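Long-range contacts in beta-glucoside phosphorylase BglX (Unidentified, PDB 5VQE), which probably cleaves beta-glucosides with phosphate, as a glycoside phosphorylase of family GH3, and holds 2-deoxy-2-fluoroglucose in its sugar pocket: residues Leu93-Gly97 / Thr108-Pro113; Glu130-Glu135 / Lys379-Trp383; Asn154-Thr160 / Asp198-Asp204; Ala176-Cys180 / Ala229-Asp233; Phe508-Pro514 / Tyr526-Ser532. All blocks are in the same frame, centred on the assembly; numbering follows the deposited sequence.

Contact 1: Leu93-Gly97 / Thr108-Pro113; sequences LERGG and TYVASP
The long loop after strand 88-91 doubles back on itself where Arg95 and Gly96 meet Tyr109 and Val110. Arg95 O receives the backbone N of Val110 at 2.8 Å and a weak second bond from Ala111 N. Gly96 bridges to Tyr109 in a single backbone pairing; its CA, at a phi of 120°, lies 3.4 Å from Thr108 O in a CA-H...O contact. In this TIM-barrel-type domain the loop borders the sugar site, the Glu94 side chain being about 6 Å from the bound sugar. The Arg95 side chain, extended from CG to NE, runs beside the Tyr109 ring, the two planes turned 52° apart. At the guanidinium edge NH1 gives a hydrogen bond to Tyr109 OH (2.9 Å), while Ser112 CB rests over one face, 3.7 Å from NH1. NE meets the anti lone pair of Glu94 OE1 at 2.8 Å, a salt bridge lying in the guanidinium plane. Glu94 OE2 forms a salt bridge of its own, to Arg163 NE.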
# COMPACT_ATOMS: atom_id res chain seq x y z
N LEU A 93 1.12 1.48 -6.66
CA LEU A 93 0.55 0.30 -7.32
C LEU A 93 0.63 -0.89 -6.35
O LEU A 93 1.49 -1.76 -6.44
CB LEU A 93 1.26 0.01 -8.63
CG LEU A 93 1.09 1.09 -9.69
CD1 LEU A 93 2.31 1.12 -10.60
CD2 LEU A 93 -0.19 0.86 -10.49
N GLU A 94 -0.33 -0.92 -5.42
CA GLU A 94 -0.31 -1.82 -4.28
C GLU A 94 -0.99 -3.16 -4.58
O GLU A 94 -0.54 -4.19 -4.08
CB GLU A 94 -1.01 -1.14 -3.10
CG GLU A 94 -1.02 -1.90 -1.81
CD GLU A 94 -1.83 -1.18 -0.75
OE1 GLU A 94 -3.04 -1.48 -0.62
OE2 GLU A 94 -1.27 -0.29 -0.08
N ARG A 95 -2.05 -3.16 -5.38
CA ARG A 95 -2.93 -4.32 -5.54
C ARG A 95 -3.11 -4.71 -7.00
O ARG A 95 -4.03 -5.47 -7.33
CB ARG A 95 -4.29 -4.03 -4.91
CG ARG A 95 -4.15 -3.52 -3.50
CD ARG A 95 -5.45 -3.48 -2.76
NE ARG A 95 -5.24 -2.96 -1.42
CZ ARG A 95 -6.11 -3.06 -0.42
NH1 ARG A 95 -7.28 -3.67 -0.60
NH2 ARG A 95 -5.79 -2.54 0.76
N GLY A 96 -2.23 -4.23 -7.87
CA GLY A 96 -2.34 -4.41 -9.31
C GLY A 96 -2.42 -3.05 -9.96
O GLY A 96 -2.00 -2.06 -9.36
N GLY A 97 -2.97 -2.96 -11.17
CA GLY A 97 -3.18 -1.65 -11.77
C GLY A 97 -4.11 -0.77 -10.98
O GLY A 97 -3.98 0.46 -11.00
N THR A 108 -6.25 -3.20 -13.50
CA THR A 108 -6.71 -4.47 -12.95
C THR A 108 -6.50 -4.50 -11.43
O THR A 108 -5.36 -4.43 -10.96
CB THR A 108 -5.97 -5.64 -13.58
OG1 THR A 108 -6.11 -5.59 -15.01
CG2 THR A 108 -6.52 -6.96 -13.07
N TYR A 109 -7.59 -4.65 -10.69
CA TYR A 109 -7.54 -4.90 -9.25
C TYR A 109 -7.35 -6.40 -9.04
O TYR A 109 -8.29 -7.18 -9.23
CB TYR A 109 -8.82 -4.39 -8.58
CG TYR A 109 -8.81 -4.41 -7.06
CD1 TYR A 109 -7.73 -4.92 -6.35
CD2 TYR A 109 -9.90 -3.94 -6.34
CE1 TYR A 109 -7.73 -4.94 -4.97
CE2 TYR A 109 -9.90 -3.95 -4.95
CZ TYR A 109 -8.81 -4.46 -4.28
OH TYR A 109 -8.77 -4.50 -2.90
N VAL A 110 -6.14 -6.81 -8.66
CA VAL A 110 -5.82 -8.22 -8.48
C VAL A 110 -6.25 -8.67 -7.09
O VAL A 110 -7.20 -9.45 -6.94
CB VAL A 110 -4.32 -8.48 -8.69
CG1 VAL A 110 -3.97 -9.94 -8.42
CG2 VAL A 110 -3.90 -8.08 -10.11
N ALA A 111 -5.56 -8.19 -6.06
CA ALA A 111 -5.82 -8.59 -4.69
C ALA A 111 -5.06 -7.67 -3.75
O ALA A 111 -4.06 -7.06 -4.14
CB ALA A 111 -5.43 -10.05 -4.44
N SER A 112 -5.54 -7.59 -2.51
CA SER A 112 -4.71 -7.02 -1.46
C SER A 112 -3.47 -7.90 -1.27
O SER A 112 -3.49 -9.09 -1.60
CB SER A 112 -5.49 -6.92 -0.15
OG SER A 112 -5.81 -8.21 0.35
N PRO A 113 -2.38 -7.33 -0.75
CA PRO A 113 -1.22 -8.18 -0.45
C PRO A 113 -1.53 -9.32 0.50
O PRO A 113 -0.97 -10.42 0.35
CB PRO A 113 -0.22 -7.18 0.15
CG PRO A 113 -0.57 -5.88 -0.50
CD PRO A 113 -2.07 -5.90 -0.63

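Contact 2: Glu130-Glu135 / Lys379-Trp383; sequences EVCASE and KHKKW
Between two helices, His380 gives its ND1 hydrogen to the buried carboxylate of Glu135, with OE2 2.8 Å away and the N-H...O angle a straight 165°. The pair spans helix 122-138 of the TIM-barrel-type domain and helix 378-391, whose segments run nearly antiparallel (156°) with axes 11.0 Å apart at closest. OE2 lies close to the imidazole plane, but the ring approaches the anti side of the carboxylate, and the two planes differ by 40°. The same oxygen is also bonded to Thr108 OG1 and Gln376 N, so three partners fix the acceptor that holds the imidazole. Val131 packs against both rings. With CG1 anti to the backbone N, the other methyl, CG2, sits over one face of the His380 ring, 4.0 Å from the centroid in a CH-pi contact, and also touches the edge of Trp383, 3.6 Å from CE3. Near Lys379, Glu130 is held by a salt bridge to Lys185 and a bond to Trp186 NE1, with a water joining it weakly to Lys379 NZ. A second water links the helices, lying 2.7 Å from Ser134 OG and 2.9 Å from His380 NE2.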
# COMPACT_ATOMS: atom_id res chain seq x y z
N GLU A 130 3.97 -8.27 -11.42
CA GLU A 130 3.90 -8.14 -12.88
C GLU A 130 2.72 -7.27 -13.30
O GLU A 130 2.87 -6.41 -14.17
CB GLU A 130 3.80 -9.52 -13.54
CG GLU A 130 5.10 -10.27 -13.59
CD GLU A 130 5.21 -11.19 -14.80
OE1 GLU A 130 4.99 -10.72 -15.93
OE2 GLU A 130 5.54 -12.37 -14.62
N VAL A 131 1.54 -7.47 -12.71
CA VAL A 131 0.40 -6.66 -13.11
C VAL A 131 0.66 -5.20 -12.78
O VAL A 131 0.41 -4.30 -13.60
CB VAL A 131 -0.90 -7.15 -12.44
CG1 VAL A 131 -2.07 -6.23 -12.81
CG2 VAL A 131 -1.20 -8.57 -12.85
N CYS A 132 1.16 -4.93 -11.58
CA CYS A 132 1.43 -3.55 -11.19
C CYS A 132 2.38 -2.89 -12.17
O CYS A 132 2.11 -1.79 -12.68
CB CYS A 132 2.02 -3.49 -9.78
SG CYS A 132 0.96 -4.12 -8.45
N ALA A 133 3.51 -3.54 -12.45
CA ALA A 133 4.54 -2.93 -13.27
C ALA A 133 4.17 -2.97 -14.75
O ALA A 133 4.46 -2.02 -15.49
CB ALA A 133 5.87 -3.64 -13.02
N SER A 134 3.53 -4.05 -15.19
CA SER A 134 3.10 -4.14 -16.58
C SER A 134 2.11 -3.03 -16.92
O SER A 134 2.28 -2.32 -17.92
CB SER A 134 2.49 -5.51 -16.87
OG SER A 134 2.05 -5.58 -18.21
N GLU A 135 1.08 -2.87 -16.09
CA GLU A 135 0.07 -1.84 -16.36
C GLU A 135 0.61 -0.45 -16.08
O GLU A 135 0.36 0.49 -16.85
CB GLU A 135 -1.19 -2.15 -15.55
CG GLU A 135 -1.76 -3.53 -15.90
CD GLU A 135 -3.17 -3.75 -15.43
OE1 GLU A 135 -3.67 -2.93 -14.62
OE2 GLU A 135 -3.79 -4.74 -15.88
N LYS A 379 -4.91 -12.12 -19.42
CA LYS A 379 -3.91 -12.72 -18.53
C LYS A 379 -4.03 -12.15 -17.12
O LYS A 379 -4.03 -12.90 -16.14
CB LYS A 379 -2.51 -12.47 -19.11
CG LYS A 379 -1.36 -13.05 -18.30
CD LYS A 379 -0.01 -12.49 -18.79
CE LYS A 379 1.06 -13.57 -18.83
NZ LYS A 379 2.45 -13.03 -18.73
N HIS A 380 -4.14 -10.83 -17.00
CA HIS A 380 -4.18 -10.21 -15.68
C HIS A 380 -5.47 -10.56 -14.95
O HIS A 380 -5.45 -10.85 -13.75
CB HIS A 380 -4.02 -8.70 -15.81
CG HIS A 380 -2.68 -8.29 -16.33
ND1 HIS A 380 -2.35 -6.97 -16.60
CD2 HIS A 380 -1.58 -9.02 -16.62
CE1 HIS A 380 -1.11 -6.92 -17.04
NE2 HIS A 380 -0.62 -8.14 -17.06
N LYS A 381 -6.61 -10.54 -15.66
CA LYS A 381 -7.87 -10.92 -15.04
C LYS A 381 -7.84 -12.37 -14.60
O LYS A 381 -8.38 -12.72 -13.54
CB LYS A 381 -9.02 -10.68 -16.02
CG LYS A 381 -9.19 -9.22 -16.44
N LYS A 382 -7.19 -13.23 -15.39
CA LYS A 382 -7.06 -14.64 -15.04
C LYS A 382 -6.28 -14.83 -13.74
O LYS A 382 -6.66 -15.63 -12.88
CB LYS A 382 -6.39 -15.39 -16.19
CG LYS A 382 -6.12 -16.86 -15.93
CD LYS A 382 -5.55 -17.55 -17.17
N TRP A 383 -5.17 -14.10 -13.58
CA TRP A 383 -4.39 -14.20 -12.35
C TRP A 383 -5.21 -13.75 -11.14
O TRP A 383 -5.09 -14.33 -10.06
CB TRP A 383 -3.12 -13.35 -12.47
CG TRP A 383 -2.04 -13.96 -13.30
CD1 TRP A 383 -1.90 -15.27 -13.64
CD2 TRP A 383 -0.94 -13.27 -13.91
NE1 TRP A 383 -0.78 -15.44 -14.42
CE2 TRP A 383 -0.17 -14.23 -14.60
CE3 TRP A 383 -0.53 -11.93 -13.94
CZ2 TRP A 383 0.97 -13.89 -15.31
CZ3 TRP A 383 0.60 -11.60 -14.64
CH2 TRP A 383 1.34 -12.58 -15.31
O HOH W 1 4.58 -14.17 -16.19
O HOH W 2 1.68 -8.21 -18.76

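Contact 3: Asn154-Thr160 / Asp198-Asp204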
# COMPACT_ATOMS: atom_id res chain seq x y z
N ASN A 154 0.18 -5.99 15.21
CA ASN A 154 -0.85 -5.44 16.07
C ASN A 154 -2.18 -5.41 15.32
O ASN A 154 -2.34 -4.58 14.41
CB ASN A 154 -0.46 -4.03 16.52
CG ASN A 154 -1.34 -3.52 17.65
OD1 ASN A 154 -2.55 -3.75 17.67
ND2 ASN A 154 -0.72 -2.84 18.60
N PRO A 155 -3.16 -6.25 15.67
CA PRO A 155 -4.40 -6.31 14.88
C PRO A 155 -5.29 -5.07 14.97
O PRO A 155 -6.26 -4.99 14.20
CB PRO A 155 -5.13 -7.54 15.46
CG PRO A 155 -4.14 -8.22 16.37
CD PRO A 155 -3.19 -7.17 16.82
N GLU A 156 -5.02 -4.13 15.87
CA GLU A 156 -5.80 -2.90 15.93
C GLU A 156 -5.21 -1.79 15.07
O GLU A 156 -5.78 -0.70 15.01
CB GLU A 156 -5.92 -2.41 17.38
CG GLU A 156 -6.73 -3.34 18.28
CD GLU A 156 -8.20 -3.40 17.89
OE1 GLU A 156 -8.77 -2.34 17.56
OE2 GLU A 156 -8.78 -4.51 17.91
N ASN A 157 -4.09 -2.04 14.42
CA ASN A 157 -3.48 -1.03 13.57
C ASN A 157 -4.31 -0.89 12.29
O ASN A 157 -4.49 -1.88 11.58
CB ASN A 157 -2.05 -1.40 13.23
CG ASN A 157 -1.30 -0.28 12.55
OD1 ASN A 157 -1.84 0.40 11.68
ND2 ASN A 157 -0.06 -0.06 12.96
N PRO A 158 -4.82 0.30 11.97
CA PRO A 158 -5.71 0.46 10.82
C PRO A 158 -5.01 0.66 9.48
O PRO A 158 -5.68 0.60 8.45
CB PRO A 158 -6.50 1.72 11.18
CG PRO A 158 -5.51 2.55 11.89
CD PRO A 158 -4.68 1.58 12.71
N ILE A 159 -3.70 0.92 9.48
CA ILE A 159 -2.99 1.31 8.27
C ILE A 159 -2.03 0.23 7.79
O ILE A 159 -1.39 0.40 6.74
CB ILE A 159 -2.26 2.66 8.47
CG1 ILE A 159 -1.94 3.33 7.13
CG2 ILE A 159 -0.99 2.49 9.30
CD1 ILE A 159 -3.16 3.82 6.38
N THR A 160 -1.95 -0.89 8.50
CA THR A 160 -1.22 -2.07 8.03
C THR A 160 -2.23 -3.07 7.48
O THR A 160 -2.70 -2.92 6.35
CB THR A 160 -0.38 -2.65 9.16
OG1 THR A 160 -1.16 -2.75 10.36
CG2 THR A 160 0.83 -1.74 9.43
N ASP A 198 6.06 -0.27 10.28
CA ASP A 198 4.75 -0.18 10.89
C ASP A 198 4.29 -1.57 11.35
O ASP A 198 4.85 -2.60 10.97
CB ASP A 198 3.73 0.43 9.93
CG ASP A 198 2.71 1.29 10.65
OD1 ASP A 198 2.48 1.05 11.86
OD2 ASP A 198 2.16 2.23 10.03
N GLY A 199 3.26 -1.57 12.19
CA GLY A 199 2.61 -2.79 12.63
C GLY A 199 2.78 -3.14 14.09
O GLY A 199 2.14 -4.09 14.55
N VAL A 200 3.64 -2.44 14.83
CA VAL A 200 3.78 -2.66 16.27
C VAL A 200 2.77 -1.82 17.05
O VAL A 200 2.02 -2.33 17.88
CB VAL A 200 5.23 -2.36 16.71
CG1 VAL A 200 5.39 -2.52 18.21
CG2 VAL A 200 6.21 -3.26 15.98
N ASP A 201 2.76 -0.52 16.77
CA ASP A 201 1.77 0.41 17.29
C ASP A 201 0.38 0.05 16.74
O ASP A 201 0.24 -0.76 15.83
CB ASP A 201 2.16 1.83 16.91
CG ASP A 201 1.67 2.88 17.89
OD1 ASP A 201 0.70 2.61 18.64
OD2 ASP A 201 2.25 4.00 17.88
N TYR A 202 -0.65 0.68 17.31
CA TYR A 202 -2.02 0.56 16.82
C TYR A 202 -2.53 1.87 16.22
O TYR A 202 -3.74 2.02 16.01
CB TYR A 202 -2.96 0.09 17.93
CG TYR A 202 -2.98 0.95 19.17
CD1 TYR A 202 -1.96 0.89 20.10
CD2 TYR A 202 -4.04 1.83 19.42
CE1 TYR A 202 -1.96 1.67 21.24
CE2 TYR A 202 -4.06 2.62 20.57
CZ TYR A 202 -3.01 2.53 21.47
OH TYR A 202 -3.01 3.30 22.62
N ARG A 203 -1.64 2.81 15.94
CA ARG A 203 -2.03 4.14 15.51
C ARG A 203 -1.42 4.46 14.15
O ARG A 203 -0.47 3.82 13.70
CB ARG A 203 -1.62 5.16 16.59
CG ARG A 203 -2.35 4.90 17.92
CD ARG A 203 -1.76 5.65 19.10
NE ARG A 203 -0.36 5.32 19.32
CZ ARG A 203 0.46 6.00 20.13
NH1 ARG A 203 0.01 7.05 20.80
NH2 ARG A 203 1.73 5.64 20.25
N ASP A 204 -2.02 5.46 13.50
CA ASP A 204 -1.77 5.78 12.10
C ASP A 204 -0.83 6.98 12.00
O ASP A 204 -1.14 8.06 12.52
CB ASP A 204 -3.09 6.09 11.39
CG ASP A 204 -2.92 6.45 9.92
OD1 ASP A 204 -1.77 6.49 9.43
OD2 ASP A 204 -3.94 6.70 9.24
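Asn157 and Tyr202 bring their CA atoms to within 3.9 Å where the type I turn Asn154-Asn157 lies against the loop 198-204, and Asn154 N bonds to Gly199 O at 2.8 Å. Two asparagines carry most of the remaining polar work. The amide of Asn154 lies alongside Tyr202, and its ND2 gives a straight bond to Val200 O (2.9 Å, 162°), while its OD1 closes an Asx turn by taking the N of Glu156. Asn157, with CG anti to the backbone N (chi1 -170°), turns ND2 between two acceptors, Asp201 O and Asp198 OD1, each 3.0 Å away and each met from above its own plane. Its OD1 forms a second Asx turn with Ile159 N. Asp198 OD1 also takes Gly199 N, which reaches it from the same face as ND2. Ile159 CG2 lies against Asp198 OD2, 3.2 Å away, the two side chains crossing at about a right angle. Arg203 grips Asp201 side-on, NE to OD1 and NH2 to OD2. The Ile159 side chain lies about 6 Å from the bound sugar, and its carbonyl accepts from Arg163 of the pocket. The loops leave strands 143-144 and 191-195 of the barrel; Asp201 OD2 reaches Val211 N in strand 210-211, and Asp198 O takes Tyr223 OH from helix 216-232.

Contact 4: Ala176-Cys180 / Ala229-Asp233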
# COMPACT_ATOMS: atom_id res chain seq x y z
N ALA A 176 7.55 -10.43 -0.67
CA ALA A 176 8.08 -9.15 -1.12
C ALA A 176 9.17 -9.34 -2.16
O ALA A 176 9.25 -8.57 -3.13
CB ALA A 176 8.61 -8.36 0.08
N LYS A 177 10.04 -10.33 -1.99
CA LYS A 177 11.06 -10.59 -3.01
C LYS A 177 10.42 -10.96 -4.34
O LYS A 177 10.89 -10.55 -5.40
CB LYS A 177 11.99 -11.72 -2.56
CG LYS A 177 12.99 -11.36 -1.47
CD LYS A 177 13.90 -12.57 -1.26
CE LYS A 177 14.93 -12.37 -0.18
NZ LYS A 177 15.72 -13.64 0.02
N ALA A 178 9.35 -11.77 -4.29
CA ALA A 178 8.63 -12.16 -5.49
C ALA A 178 7.94 -10.97 -6.15
O ALA A 178 7.96 -10.84 -7.38
CB ALA A 178 7.62 -13.25 -5.17
N TYR A 179 7.29 -10.12 -5.35
CA TYR A 179 6.70 -8.90 -5.91
C TYR A 179 7.76 -8.12 -6.66
O TYR A 179 7.55 -7.68 -7.80
CB TYR A 179 6.08 -8.05 -4.79
CG TYR A 179 5.51 -6.72 -5.26
CD1 TYR A 179 6.33 -5.62 -5.44
CD2 TYR A 179 4.14 -6.57 -5.52
CE1 TYR A 179 5.82 -4.40 -5.87
CE2 TYR A 179 3.63 -5.34 -5.96
CZ TYR A 179 4.48 -4.27 -6.13
OH TYR A 179 4.00 -3.04 -6.57
N CYS A 180 8.94 -7.96 -6.05
CA CYS A 180 10.01 -7.22 -6.71
C CYS A 180 10.46 -7.92 -7.98
O CYS A 180 10.79 -7.26 -8.98
CB CYS A 180 11.19 -7.04 -5.76
SG CYS A 180 10.85 -5.94 -4.35
N ALA A 229 17.07 -8.57 4.31
CA ALA A 229 16.83 -9.53 3.24
C ALA A 229 16.46 -8.86 1.93
O ALA A 229 16.91 -9.28 0.86
CB ALA A 229 15.74 -10.52 3.65
N LEU A 230 15.62 -7.82 1.98
CA LEU A 230 15.23 -7.12 0.76
C LEU A 230 16.37 -6.25 0.23
O LEU A 230 16.51 -6.08 -0.98
CB LEU A 230 13.98 -6.28 1.02
CG LEU A 230 12.65 -7.03 0.82
CD1 LEU A 230 12.42 -7.34 -0.66
CD2 LEU A 230 12.61 -8.29 1.64
N ILE A 231 17.18 -5.69 1.13
CA ILE A 231 18.34 -4.92 0.69
C ILE A 231 19.29 -5.81 -0.09
O ILE A 231 19.74 -5.46 -1.19
CB ILE A 231 19.03 -4.26 1.90
CG1 ILE A 231 18.13 -3.16 2.47
CG2 ILE A 231 20.38 -3.69 1.52
CD1 ILE A 231 18.55 -2.67 3.84
N GLU A 232 19.61 -6.98 0.46
CA GLU A 232 20.51 -7.90 -0.24
C GLU A 232 19.90 -8.38 -1.54
O GLU A 232 20.63 -8.64 -2.51
CB GLU A 232 20.85 -9.08 0.67
CG GLU A 232 21.55 -8.66 1.96
CD GLU A 232 22.73 -7.74 1.71
OE1 GLU A 232 23.57 -8.07 0.83
OE2 GLU A 232 22.82 -6.68 2.37
N ASP A 233 18.57 -8.50 -1.59
CA ASP A 233 17.88 -8.91 -2.81
C ASP A 233 17.94 -7.85 -3.90
O ASP A 233 17.57 -8.15 -5.04
CB ASP A 233 16.42 -9.26 -2.46
CG ASP A 233 15.61 -9.77 -3.66
OD1 ASP A 233 15.97 -10.81 -4.25
OD2 ASP A 233 14.58 -9.13 -3.99
O HOH W 3 17.98 -11.51 0.59
O HOH W 4 13.48 -10.57 -5.85
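Leu230 CD1 is the close-packed point between Ala176-Cys180 and Ala229-Asp233, meeting Ala176 CB at 4.0 Å and Cys180 SG at 4.2 Å. Helix 169-184 and helix 216-232 are two helices of the TIM-barrel-type domain, with strand 191-195 between them in sequence, and on this buried side their contact is mainly apolar. The opposite character appears around Lys177, which is partly exposed. Its chain, running fully extended beyond CG, crosses obliquely over Asp233, CG standing 3.7 Å from OD2, so that aliphatic carbons rather than the ammonium touch the carboxylate. A chi1 of -177° on Asp233 lays its carboxylate against the carbons of the lysine, yet Lys177 NZ remains 5.1 Å from OD1. Water takes over where the side chains do not bond. One molecule receives a weak bond from Lys177 NZ and gives one to Ala229 O at 2.5 Å; another gives its hydrogens to Lys177 O and to Asp233 OD2, both at 2.6 Å. Arg184 offers OD2 a further ion pair, long and weak. The segments thus share no direct hydrogen bond: Leu230 supplies the apolar grip, any attraction between Lys177 and Asp233 is probably modest, and the water links run through backbone carbonyls.

Contact 5: Phe508-Pro514 / Tyr526-Ser532; sequences FLSFSNP and YINAYTS
Phe508 and Tyr526 stand side by side on neighbouring parallel strands of the six-stranded mixed sheet, the kind found in the second domain of GH3 enzymes. Strands 508-510 and 526-528 run 13° apart, joined by backbone bonds from Ile527 N to Phe508 O, Ser510 N to Ile527 O and Ala529 N to Ser510 O. Tyr526 can be followed outward. Its CB projects from the face that also carries Phe508, Ser510 and Asn528, and a chi1 of 180° sends the ring along Phe508. CD1 lies 3.6 Å from Phe508 CD1, and CE1 comes to 3.4 Å from that same atom. The planes are nearly parallel (12°), but the rings are slid apart and barely overlap. Tyr526 CZ approaches Ser510 CB at 4.1 Å; the tip, OH, sits 3.5 Å from that CB, gives a weak bond to Asn528 OD1 and takes another from His516 N. The other end of that amide, Asn528 ND2, finds a lone pair of Pro514 O at 3.0 Å, tying the returning loop to the strand. On the alternate face Leu509 CD2 meets Ile527 CD1. Ser510 OG accepts from Ser512 N in an ST turn and gives its hydrogen to Asn513 O, 2.6 Å away.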
# COMPACT_ATOMS: atom_id res chain seq x y z
N PHE A 508 -20.83 -15.05 8.29
CA PHE A 508 -20.12 -13.77 8.24
C PHE A 508 -18.96 -13.85 7.26
O PHE A 508 -18.09 -14.71 7.41
CB PHE A 508 -19.62 -13.36 9.63
CG PHE A 508 -19.21 -11.91 9.72
CD1 PHE A 508 -17.99 -11.49 9.21
CD2 PHE A 508 -20.05 -10.98 10.29
CE1 PHE A 508 -17.62 -10.16 9.28
CE2 PHE A 508 -19.69 -9.65 10.35
CZ PHE A 508 -18.48 -9.24 9.85
N LEU A 509 -18.96 -12.97 6.27
CA LEU A 509 -17.92 -12.89 5.25
C LEU A 509 -17.22 -11.54 5.36
O LEU A 509 -17.86 -10.50 5.21
CB LEU A 509 -18.51 -13.04 3.85
CG LEU A 509 -19.49 -14.19 3.60
CD1 LEU A 509 -20.10 -14.04 2.22
CD2 LEU A 509 -18.79 -15.53 3.74
N SER A 510 -15.91 -11.56 5.59
CA SER A 510 -15.10 -10.35 5.50
C SER A 510 -14.38 -10.32 4.16
O SER A 510 -13.68 -11.28 3.81
CB SER A 510 -14.07 -10.27 6.62
OG SER A 510 -13.26 -9.11 6.41
N PHE A 511 -14.54 -9.22 3.43
CA PHE A 511 -13.82 -8.99 2.19
C PHE A 511 -12.69 -7.98 2.37
O PHE A 511 -12.21 -7.39 1.40
CB PHE A 511 -14.79 -8.55 1.09
CG PHE A 511 -15.68 -9.66 0.59
CD1 PHE A 511 -16.83 -10.03 1.28
CD2 PHE A 511 -15.36 -10.35 -0.58
CE1 PHE A 511 -17.65 -11.06 0.82
CE2 PHE A 511 -16.18 -11.38 -1.04
CZ PHE A 511 -17.33 -11.73 -0.34
N SER A 512 -12.24 -7.77 3.61
CA SER A 512 -11.07 -6.94 3.85
C SER A 512 -10.43 -7.30 5.19
O SER A 512 -9.61 -8.22 5.25
CB SER A 512 -11.46 -5.46 3.79
OG SER A 512 -10.33 -4.67 3.56
N ASN A 513 -10.82 -6.61 6.27
CA ASN A 513 -10.17 -6.79 7.57
C ASN A 513 -10.27 -8.24 8.02
O ASN A 513 -11.38 -8.78 8.13
CB ASN A 513 -10.83 -5.86 8.59
CG ASN A 513 -10.12 -5.86 9.93
OD1 ASN A 513 -9.28 -6.69 10.21
ND2 ASN A 513 -10.50 -4.91 10.79
N PRO A 514 -9.15 -8.93 8.29
CA PRO A 514 -9.22 -10.34 8.69
C PRO A 514 -9.54 -10.56 10.16
O PRO A 514 -9.66 -11.71 10.58
CB PRO A 514 -7.80 -10.84 8.38
CG PRO A 514 -6.96 -9.62 8.66
CD PRO A 514 -7.76 -8.47 8.15
N TYR A 526 -17.27 -18.21 9.76
CA TYR A 526 -16.56 -16.98 9.44
C TYR A 526 -15.53 -17.26 8.36
O TYR A 526 -14.77 -18.22 8.47
CB TYR A 526 -15.88 -16.40 10.69
CG TYR A 526 -15.13 -15.11 10.44
CD1 TYR A 526 -15.75 -13.88 10.62
CD2 TYR A 526 -13.81 -15.11 10.00
CE1 TYR A 526 -15.07 -12.69 10.38
CE2 TYR A 526 -13.13 -13.93 9.77
CZ TYR A 526 -13.76 -12.72 9.95
OH TYR A 526 -13.09 -11.54 9.71
N ILE A 527 -15.52 -16.43 7.32
CA ILE A 527 -14.63 -16.60 6.18
C ILE A 527 -13.94 -15.27 5.90
O ILE A 527 -14.59 -14.22 5.86
CB ILE A 527 -15.39 -17.08 4.92
CG1 ILE A 527 -16.00 -18.46 5.16
CG2 ILE A 527 -14.45 -17.16 3.71
CD1 ILE A 527 -17.13 -18.81 4.22
N ASN A 528 -12.63 -15.32 5.70
CA ASN A 528 -11.84 -14.16 5.30
C ASN A 528 -11.53 -14.26 3.81
O ASN A 528 -11.00 -15.27 3.35
CB ASN A 528 -10.54 -14.07 6.09
CG ASN A 528 -10.69 -13.32 7.40
OD1 ASN A 528 -11.55 -12.45 7.54
ND2 ASN A 528 -9.84 -13.65 8.36
N ALA A 529 -11.85 -13.19 3.06
CA ALA A 529 -11.55 -13.11 1.64
C ALA A 529 -10.54 -12.01 1.30
O ALA A 529 -10.03 -12.01 0.17
CB ALA A 529 -12.83 -12.88 0.84
N TYR A 530 -10.28 -11.07 2.21
CA TYR A 530 -9.17 -10.12 2.15
C TYR A 530 -9.31 -9.03 1.09
O TYR A 530 -8.66 -7.98 1.19
CB TYR A 530 -7.84 -10.83 1.91
CG TYR A 530 -7.58 -12.04 2.77
CD1 TYR A 530 -7.22 -11.91 4.10
CD2 TYR A 530 -7.66 -13.32 2.23
CE1 TYR A 530 -6.98 -13.02 4.89
CE2 TYR A 530 -7.41 -14.43 3.01
CZ TYR A 530 -7.08 -14.28 4.34
OH TYR A 530 -6.83 -15.38 5.11
N THR A 531 -10.13 -9.26 0.06
CA THR A 531 -10.26 -8.34 -1.06
C THR A 531 -11.71 -8.26 -1.49
O THR A 531 -12.37 -9.30 -1.63
CB THR A 531 -9.42 -8.80 -2.25
OG1 THR A 531 -8.07 -9.03 -1.84
CG2 THR A 531 -9.46 -7.78 -3.36
N SER A 532 -12.20 -7.05 -1.75
CA SER A 532 -13.58 -6.85 -2.20
C SER A 532 -13.53 -6.40 -3.66
O SER A 532 -13.57 -5.21 -3.98
CB SER A 532 -14.31 -5.84 -1.34
OG SER A 532 -15.70 -5.84 -1.67
O HOH W 5 -9.11 -5.29 1.03
O HOH W 6 -10.56 -10.82 5.02

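Contact 5 is joined by strand backbone bonds, contact 1 by a few backbone bonds and an arginine, contact 3 chiefly by asparagine amides, whereas contacts 2 and 4 pair helices through side chains. Contacts 1, 2, 3 and 5 are buried; contact 4 is only partly so. Contacts 1 and 3 flank the sugar pocket and share Arg163 as a neighbour, although they do not touch. Contact 1 is central: it touches contact 2 through Thr108, Leu93 O takes Tyr179 OH of segment 176-180, and Ser112 reaches Tyr530 and Thr531 of contact 5, thereby joining the barrel to the six-stranded sheet. Waters bridge both helix pairs, but contact 2 also has a direct His380-Glu135 bond, which contact 4 lacks.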